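Local coordinates for protein luciferase-like monooxygenase (Streptomyces bottropensis, PDB 4US5) that probably acts as a flavin-dependent monooxygenase of the bacterial luciferase family, inserting oxygen from molecular oxygen into a substrate, at residues P187-T199 / P217-C229. Sequence-based numbering, arbitrary orientation.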
ATOM      1  N   PRO B 187     -12.196  20.014  -1.016  1.00 19.61           N
ATOM      2  CA  PRO B 187     -11.953  20.015  -2.438  1.00 20.70           C
ATOM      3  C   PRO B 187     -12.776  18.873  -3.070  1.00 18.67           C
ATOM      4  O   PRO B 187     -12.991  17.855  -2.432  1.00 18.76           O
ATOM      5  CB  PRO B 187     -10.445  19.747  -2.539  1.00 21.73           C
ATOM      6  CG  PRO B 187      -9.880  20.164  -1.227  1.00 22.83           C
ATOM      7  CD  PRO B 187     -10.949  19.865  -0.236  1.00 22.51           C
ATOM      8  N   TYR B 188     -13.243  19.078  -4.303  1.00 20.24           N
ATOM      9  CA  TYR B 188     -14.226  18.234  -4.895  1.00 18.44           C
ATOM     10  C   TYR B 188     -13.891  17.949  -6.338  1.00 17.43           C
ATOM     11  O   TYR B 188     -13.595  18.857  -7.077  1.00 17.38           O
ATOM     12  CB  TYR B 188     -15.592  18.926  -4.826  1.00 18.86           C
ATOM     13  CG  TYR B 188     -16.737  18.140  -5.384  1.00 19.28           C
ATOM     14  CD1 TYR B 188     -17.084  16.929  -4.865  1.00 20.43           C
ATOM     15  CD2 TYR B 188     -17.534  18.664  -6.417  1.00 21.77           C
ATOM     16  CE1 TYR B 188     -18.186  16.223  -5.348  1.00 20.82           C
ATOM     17  CE2 TYR B 188     -18.614  17.957  -6.935  1.00 20.25           C
ATOM     18  CZ  TYR B 188     -18.949  16.750  -6.389  1.00 21.73           C
ATOM     19  OH  TYR B 188     -20.035  16.055  -6.852  1.00 23.86           O
ATOM     20  N   ALA B 189     -13.965  16.675  -6.723  1.00 18.12           N
ATOM     21  CA  ALA B 189     -13.763  16.287  -8.104  1.00 17.63           C
ATOM     22  C   ALA B 189     -15.011  15.591  -8.612  1.00 16.88           C
ATOM     23  O   ALA B 189     -15.417  14.552  -8.090  1.00 18.95           O
ATOM     24  CB  ALA B 189     -12.565  15.378  -8.214  1.00 19.13           C
ATOM     25  N   TYR B 190     -15.638  16.178  -9.624  1.00 16.71           N
ATOM     26  CA  TYR B 190     -16.865  15.628 -10.211  1.00 17.45           C
ATOM     27  C   TYR B 190     -16.596  14.811 -11.448  1.00 15.58           C
ATOM     28  O   TYR B 190     -16.001  15.301 -12.421  1.00 18.35           O
ATOM     29  CB  TYR B 190     -17.862  16.741 -10.587  1.00 17.16           C
ATOM     30  CG  TYR B 190     -19.214  16.212 -11.023  1.00 18.14           C
ATOM     31  CD1 TYR B 190     -20.183  15.910 -10.104  1.00 18.11           C
ATOM     32  CD2 TYR B 190     -19.507  16.015 -12.367  1.00 19.14           C
ATOM     33  CE1 TYR B 190     -21.432  15.424 -10.505  1.00 17.27           C
ATOM     34  CE2 TYR B 190     -20.739  15.528 -12.780  1.00 18.51           C
ATOM     35  CZ  TYR B 190     -21.697  15.212 -11.822  1.00 18.69           C
ATOM     36  OH  TYR B 190     -22.922  14.726 -12.221  1.00 19.95           O
ATOM     37  N   ALA B 191     -17.121  13.597 -11.460  1.00 16.14           N
ATOM     38  CA  ALA B 191     -16.996  12.705 -12.620  1.00 17.30           C
ATOM     39  C   ALA B 191     -18.036  12.962 -13.709  1.00 17.11           C
ATOM     40  O   ALA B 191     -19.037  12.247 -13.819  1.00 17.71           O
ATOM     41  CB  ALA B 191     -17.037  11.231 -12.172  1.00 18.78           C
ATOM     42  N   HIS B 192     -17.717  13.895 -14.588  1.00 15.30           N
ATOM     43  CA  HIS B 192     -18.579  14.230 -15.697  1.00 15.91           C
ATOM     44  C   HIS B 192     -18.834  13.016 -16.589  1.00 17.55           C
ATOM     45  O   HIS B 192     -19.966  12.815 -17.088  1.00 18.17           O
ATOM     46  CB  HIS B 192     -17.972  15.352 -16.501  1.00 17.67           C
ATOM     47  CG  HIS B 192     -18.615  15.534 -17.821  1.00 19.26           C
ATOM     48  ND1 HIS B 192     -19.849  16.124 -17.973  1.00 19.02           N
ATOM     49  CD2 HIS B 192     -18.276  15.045 -19.036  1.00 18.04           C
ATOM     50  CE1 HIS B 192     -20.201  16.067 -19.246  1.00 19.58           C
ATOM     51  NE2 HIS B 192     -19.231  15.471 -19.920  1.00 18.08           N
ATOM     52  N   PHE B 193     -17.807  12.189 -16.758  1.00 17.08           N
ATOM     53  CA  PHE B 193     -17.895  11.066 -17.659  1.00 18.31           C
ATOM     54  C   PHE B 193     -18.804   9.978 -17.114  1.00 18.39           C
ATOM     55  O   PHE B 193     -19.198   9.076 -17.845  1.00 20.20           O
ATOM     56  CB  PHE B 193     -16.497  10.492 -17.963  1.00 17.59           C
ATOM     57  CG  PHE B 193     -15.811   9.853 -16.779  1.00 17.46           C
ATOM     58  CD1 PHE B 193     -15.137  10.620 -15.850  1.00 18.48           C
ATOM     59  CD2 PHE B 193     -15.785   8.474 -16.629  1.00 20.09           C
ATOM     60  CE1 PHE B 193     -14.491  10.041 -14.784  1.00 18.37           C
ATOM     61  CE2 PHE B 193     -15.149   7.891 -15.559  1.00 19.52           C
ATOM     62  CZ  PHE B 193     -14.481   8.673 -14.639  1.00 21.07           C
ATOM     63  N   ILE B 194     -19.099  10.042 -15.824  1.00 19.60           N
ATOM     64  CA  ILE B 194     -20.005   9.072 -15.178  1.00 20.32           C
ATOM     65  C   ILE B 194     -21.450   9.590 -15.184  1.00 20.53           C
ATOM     66  O   ILE B 194     -22.374   8.860 -15.557  1.00 20.39           O
ATOM     67  CB  ILE B 194     -19.586   8.789 -13.732  1.00 22.64           C
ATOM     68  CG1 ILE B 194     -18.181   8.165 -13.732  1.00 24.35           C
ATOM     69  CG2 ILE B 194     -20.622   7.881 -13.014  1.00 24.66           C
ATOM     70  CD1 ILE B 194     -17.701   7.655 -12.391  1.00 27.41           C
ATOM     71  N   THR B 195     -21.640  10.845 -14.796  1.00 20.06           N
ATOM     72  CA  THR B 195     -22.969  11.441 -14.688  1.00 20.45           C
ATOM     73  C   THR B 195     -23.045  12.795 -15.415  1.00 19.81           C
ATOM     74  O   THR B 195     -23.143  13.853 -14.787  1.00 19.62           O
ATOM     75  CB  THR B 195     -23.342  11.556 -13.201  1.00 20.83           C
ATOM     76  OG1 THR B 195     -23.133  10.290 -12.576  1.00 21.26           O
ATOM     77  CG2 THR B 195     -24.816  11.953 -12.997  1.00 23.59           C
ATOM     78  N   PRO B 196     -22.982  12.767 -16.744  1.00 20.69           N
ATOM     79  CA  PRO B 196     -22.932  13.992 -17.518  1.00 20.36           C
ATOM     80  C   PRO B 196     -24.270  14.750 -17.503  1.00 21.21           C
ATOM     81  O   PRO B 196     -24.286  15.934 -17.801  1.00 23.53           O
ATOM     82  CB  PRO B 196     -22.615  13.513 -18.934  1.00 21.23           C
ATOM     83  CG  PRO B 196     -23.076  12.097 -18.957  1.00 22.04           C
ATOM     84  CD  PRO B 196     -22.839  11.577 -17.577  1.00 21.67           C
ATOM     85  N   GLN B 197     -25.351  14.090 -17.106  1.00 23.59           N
ATOM     86  CA  GLN B 197     -26.648  14.794 -17.016  1.00 26.24           C
ATOM     87  C   GLN B 197     -26.679  15.872 -15.920  1.00 26.85           C
ATOM     88  O   GLN B 197     -27.455  16.798 -16.019  1.00 27.32           O
ATOM     89  CB  GLN B 197     -27.806  13.793 -16.834  1.00 28.93           C
ATOM     90  CG  GLN B 197     -27.766  13.010 -15.536  1.00 31.48           C
ATOM     91  CD  GLN B 197     -27.110  11.641 -15.688  1.00 36.19           C
ATOM     92  OE1 GLN B 197     -26.071  11.473 -16.389  1.00 32.10           O
ATOM     93  NE2 GLN B 197     -27.704  10.648 -15.033  1.00 34.69           N
ATOM     94  N   PHE B 198     -25.823  15.783 -14.904  1.00 23.68           N
ATOM     95  CA  PHE B 198     -25.866  16.714 -13.781  1.00 24.96           C
ATOM     96  C   PHE B 198     -24.599  17.529 -13.536  1.00 24.47           C
ATOM     97  O   PHE B 198     -24.470  18.184 -12.515  1.00 22.27           O
ATOM     98  CB  PHE B 198     -26.228  15.941 -12.507  1.00 25.98           C
ATOM     99  CG  PHE B 198     -27.597  15.282 -12.564  1.00 28.48           C
ATOM    100  CD1 PHE B 198     -28.728  16.045 -12.776  1.00 36.14           C
ATOM    101  CD2 PHE B 198     -27.749  13.931 -12.321  1.00 32.81           C
ATOM    102  CE1 PHE B 198     -29.986  15.463 -12.814  1.00 37.53           C
ATOM    103  CE2 PHE B 198     -29.009  13.336 -12.344  1.00 38.72           C
ATOM    104  CZ  PHE B 198     -30.129  14.111 -12.596  1.00 36.96           C
ATOM    105  N   THR B 199     -23.666  17.499 -14.481  1.00 21.39           N
ATOM    106  CA  THR B 199     -22.396  18.177 -14.284  1.00 20.91           C
ATOM    107  C   THR B 199     -22.551  19.652 -13.937  1.00 20.29           C
ATOM    108  O   THR B 199     -22.007  20.131 -12.944  1.00 20.94           O
ATOM    109  CB  THR B 199     -21.521  18.045 -15.550  1.00 20.71           C
ATOM    110  OG1 THR B 199     -21.382  16.649 -15.874  1.00 19.83           O
ATOM    111  CG2 THR B 199     -20.140  18.663 -15.317  1.00 22.09           C
ATOM    112  N   PRO B 217     -10.325  27.585   2.295  1.00 34.05           N
ATOM    113  CA  PRO B 217     -11.157  28.785   2.452  1.00 34.47           C
ATOM    114  C   PRO B 217     -12.128  29.027   1.310  1.00 33.26           C
ATOM    115  O   PRO B 217     -13.120  29.719   1.496  1.00 32.28           O
ATOM    116  CB  PRO B 217     -10.134  29.907   2.498  1.00 33.61           C
ATOM    117  CG  PRO B 217      -8.996  29.412   1.694  1.00 37.34           C
ATOM    118  CD  PRO B 217      -8.929  27.936   2.016  1.00 33.96           C
ATOM    119  N   SER B 218     -11.821  28.484   0.127  1.00 34.31           N
ATOM    120  CA  SER B 218     -12.663  28.685  -1.067  1.00 33.46           C
ATOM    121  C   SER B 218     -12.889  27.335  -1.804  1.00 32.30           C
ATOM    122  O   SER B 218     -12.126  26.369  -1.579  1.00 28.26           O
ATOM    123  CB  SER B 218     -12.002  29.713  -1.977  1.00 36.54           C
ATOM    124  OG  SER B 218     -10.675  29.337  -2.246  1.00 45.30           O
ATOM    125  N   PRO B 219     -13.934  27.248  -2.645  1.00 27.91           N
ATOM    126  CA  PRO B 219     -14.173  26.010  -3.400  1.00 27.50           C
ATOM    127  C   PRO B 219     -12.947  25.620  -4.210  1.00 26.69           C
ATOM    128  O   PRO B 219     -12.241  26.481  -4.724  1.00 26.82           O
ATOM    129  CB  PRO B 219     -15.343  26.374  -4.322  1.00 29.57           C
ATOM    130  CG  PRO B 219     -16.001  27.554  -3.670  1.00 28.99           C
ATOM    131  CD  PRO B 219     -14.909  28.301  -2.987  1.00 29.49           C
ATOM    132  N   ARG B 220     -12.674  24.322  -4.298  1.00 25.40           N
ATOM    133  CA  ARG B 220     -11.571  23.822  -5.098  1.00 25.80           C
ATOM    134  C   ARG B 220     -12.113  22.702  -6.008  1.00 23.72           C
ATOM    135  O   ARG B 220     -12.045  21.549  -5.661  1.00 20.76           O
ATOM    136  CB  ARG B 220     -10.471  23.291  -4.186  1.00 27.02           C
ATOM    137  CG  ARG B 220      -9.874  24.353  -3.264  1.00 34.34           C
ATOM    138  CD  ARG B 220      -8.759  25.174  -3.923  1.00 38.78           C
ATOM    139  NE  ARG B 220      -7.933  24.361  -4.818  1.00 39.50           N
ATOM    140  CZ  ARG B 220      -7.016  23.485  -4.406  1.00 41.94           C
ATOM    141  NH1 ARG B 220      -6.810  23.283  -3.111  1.00 41.42           N
ATOM    142  NH2 ARG B 220      -6.304  22.794  -5.299  1.00 40.61           N
ATOM    143  N   PRO B 221     -12.712  23.076  -7.143  1.00 23.75           N
ATOM    144  CA  PRO B 221     -13.340  22.107  -8.017  1.00 21.76           C
ATOM    145  C   PRO B 221     -12.400  21.553  -9.098  1.00 20.03           C
ATOM    146  O   PRO B 221     -11.698  22.313  -9.783  1.00 20.33           O
ATOM    147  CB  PRO B 221     -14.511  22.908  -8.647  1.00 22.58           C
ATOM    148  CG  PRO B 221     -14.338  24.339  -8.230  1.00 24.38           C
ATOM    149  CD  PRO B 221     -12.997  24.455  -7.586  1.00 24.55           C
ATOM    150  N   ILE B 222     -12.457  20.239  -9.280  1.00 18.55           N
ATOM    151  CA  ILE B 222     -11.843  19.550 -10.400  1.00 18.81           C
ATOM    152  C   ILE B 222     -12.967  18.887 -11.197  1.00 17.49           C
ATOM    153  O   ILE B 222     -13.907  18.338 -10.610  1.00 18.91           O
ATOM    154  CB  ILE B 222     -10.871  18.442  -9.881  1.00 21.55           C
ATOM    155  CG1 ILE B 222      -9.608  19.104  -9.349  1.00 24.42           C
ATOM    156  CG2 ILE B 222     -10.544  17.435 -10.969  1.00 22.78           C
ATOM    157  CD1 ILE B 222      -8.565  18.123  -8.833  1.00 26.56           C
ATOM    158  N   LEU B 223     -12.850  18.891 -12.514  1.00 16.55           N
ATOM    159  CA  LEU B 223     -13.746  18.149 -13.363  1.00 17.60           C
ATOM    160  C   LEU B 223     -13.024  16.930 -13.964  1.00 18.16           C
ATOM    161  O   LEU B 223     -12.027  17.103 -14.662  1.00 19.96           O
ATOM    162  CB  LEU B 223     -14.221  19.054 -14.484  1.00 20.72           C
ATOM    163  CG  LEU B 223     -15.420  18.624 -15.303  1.00 22.74           C
ATOM    164  CD1 LEU B 223     -16.651  18.480 -14.430  1.00 24.68           C
ATOM    165  CD2 LEU B 223     -15.652  19.629 -16.415  1.00 22.57           C
ATOM    166  N   SER B 224     -13.487  15.727 -13.635  1.00 17.27           N
ATOM    167  CA  SER B 224     -12.941  14.516 -14.228  1.00 17.03           C
ATOM    168  C   SER B 224     -13.657  14.193 -15.503  1.00 17.31           C
ATOM    169  O   SER B 224     -14.897  14.099 -15.531  1.00 17.12           O
ATOM    170  CB  SER B 224     -12.973  13.349 -13.256  1.00 19.58           C
ATOM    171  OG  SER B 224     -12.213  13.690 -12.123  1.00 23.34           O
ATOM    172  N   VAL B 225     -12.878  14.003 -16.550  1.00 16.04           N
ATOM    173  CA  VAL B 225     -13.362  13.853 -17.905  1.00 17.17           C
ATOM    174  C   VAL B 225     -12.578  12.750 -18.588  1.00 17.57           C
ATOM    175  O   VAL B 225     -11.377  12.637 -18.393  1.00 17.42           O
ATOM    176  CB  VAL B 225     -13.186  15.147 -18.736  1.00 17.63           C
ATOM    177  CG1 VAL B 225     -14.237  16.180 -18.362  1.00 18.76           C
ATOM    178  CG2 VAL B 225     -11.784  15.729 -18.594  1.00 18.78           C
ATOM    179  N   VAL B 226     -13.268  11.962 -19.408  1.00 17.27           N
ATOM    180  CA  VAL B 226     -12.629  11.117 -20.370  1.00 16.79           C
ATOM    181  C   VAL B 226     -12.292  11.930 -21.608  1.00 17.17           C
ATOM    182  O   VAL B 226     -13.136  12.709 -22.145  1.00 15.20           O
ATOM    183  CB  VAL B 226     -13.521   9.934 -20.759  1.00 17.16           C
ATOM    184  CG1 VAL B 226     -13.021   9.248 -22.002  1.00 17.12           C
ATOM    185  CG2 VAL B 226     -13.607   8.952 -19.635  1.00 18.96           C
ATOM    186  N   VAL B 227     -11.047  11.810 -22.052  1.00 16.63           N
ATOM    187  CA  VAL B 227     -10.623  12.472 -23.259  1.00 17.55           C
ATOM    188  C   VAL B 227      -9.901  11.484 -24.143  1.00 18.86           C
ATOM    189  O   VAL B 227      -9.088  10.687 -23.667  1.00 16.88           O
ATOM    190  CB  VAL B 227      -9.674  13.641 -22.966  1.00 17.80           C
ATOM    191  CG1 VAL B 227      -9.259  14.357 -24.244  1.00 20.49           C
ATOM    192  CG2 VAL B 227     -10.298  14.598 -21.970  1.00 19.98           C
ATOM    193  N   CYS B 228     -10.211  11.541 -25.430  1.00 18.61           N
ATOM    194  CA  CYS B 228      -9.519  10.766 -26.438  1.00 19.17           C
ATOM    195  C   CYS B 228      -9.041  11.722 -27.528  1.00 17.76           C
ATOM    196  O   CYS B 228      -9.828  12.172 -28.380  1.00 19.22           O
ATOM    197  CB  CYS B 228     -10.487   9.717 -26.997  1.00 19.84           C
ATOM    198  SG  CYS B 228      -9.756   8.617 -28.205  1.00 23.16           S
ATOM    199  N   CYS B 229      -7.766  12.108 -27.443  1.00 18.60           N
ATOM    200  CA  CYS B 229      -7.184  13.125 -28.310  1.00 19.28           C
ATOM    201  C   CYS B 229      -6.139  12.499 -29.259  1.00 21.28           C
ATOM    202  O   CYS B 229      -5.358  11.616 -28.866  1.00 22.06           O
ATOM    203  CB  CYS B 229      -6.564  14.230 -27.479  1.00 19.94           C
ATOM    204  SG  CYS B 229      -5.847  15.572 -28.448  1.00 21.35           S
TER
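Ile222 N reaches Tyr188 O at 2.8 Å; Ser224 N donates to Tyr190 O, and Tyr188 N and Tyr190 N turn to the oxygens of Arg220 and Ile222. This alternation is the signature of parallel strands, and 188-191 and 221-229, joined through helix 199-209, form a beta-alpha-beta unit of the TIM-barrel fold. The small Ala189 lets the branched Ile222 pack against it, CB to CB at 3.9 Å, with Ser224 on the same face, where strand 167-172 adds Leu171 and Trp169. On the other face, Leu223 suits the greasy layer beneath the helices. Its CG is anti to the backbone N (chi1 -165°), and CD1 meets CG2 of Thr199 at 3.6 Å, the two side chains crossing at about a right angle. Thr199 serves twice, since its OG1 shares a 2.7 Å hydrogen bond with His192 ND1, while His192 NE2 is bonded to Pro284 O, which should hold the imidazole against turning. Past the strand end, Phe193 holds CG between its backbone N and carbonyl carbon (chi1 67°), so that the ring lies against strand 221-229, its CG 3.7 Å from Val226 CG2 and CE1 near Ser224 CB. The carbonyl oxygen of Ser224, which takes a weak, bent hydrogen bond from the backbone N of His192, lies 3.5 Å from Phe193 CD1 at the edge of the ring, in its plane, where the slightly positive aromatic C-H suits an acceptor. An alanine here in place of Phe193 is likely to open a gap beside Val226 and deprive Ser224 O of its aromatic neighbour. Tyr190, whose hydroxyl donates to Thr195 O at 2.7 Å on a lone pair, ties the returning loop to the strand.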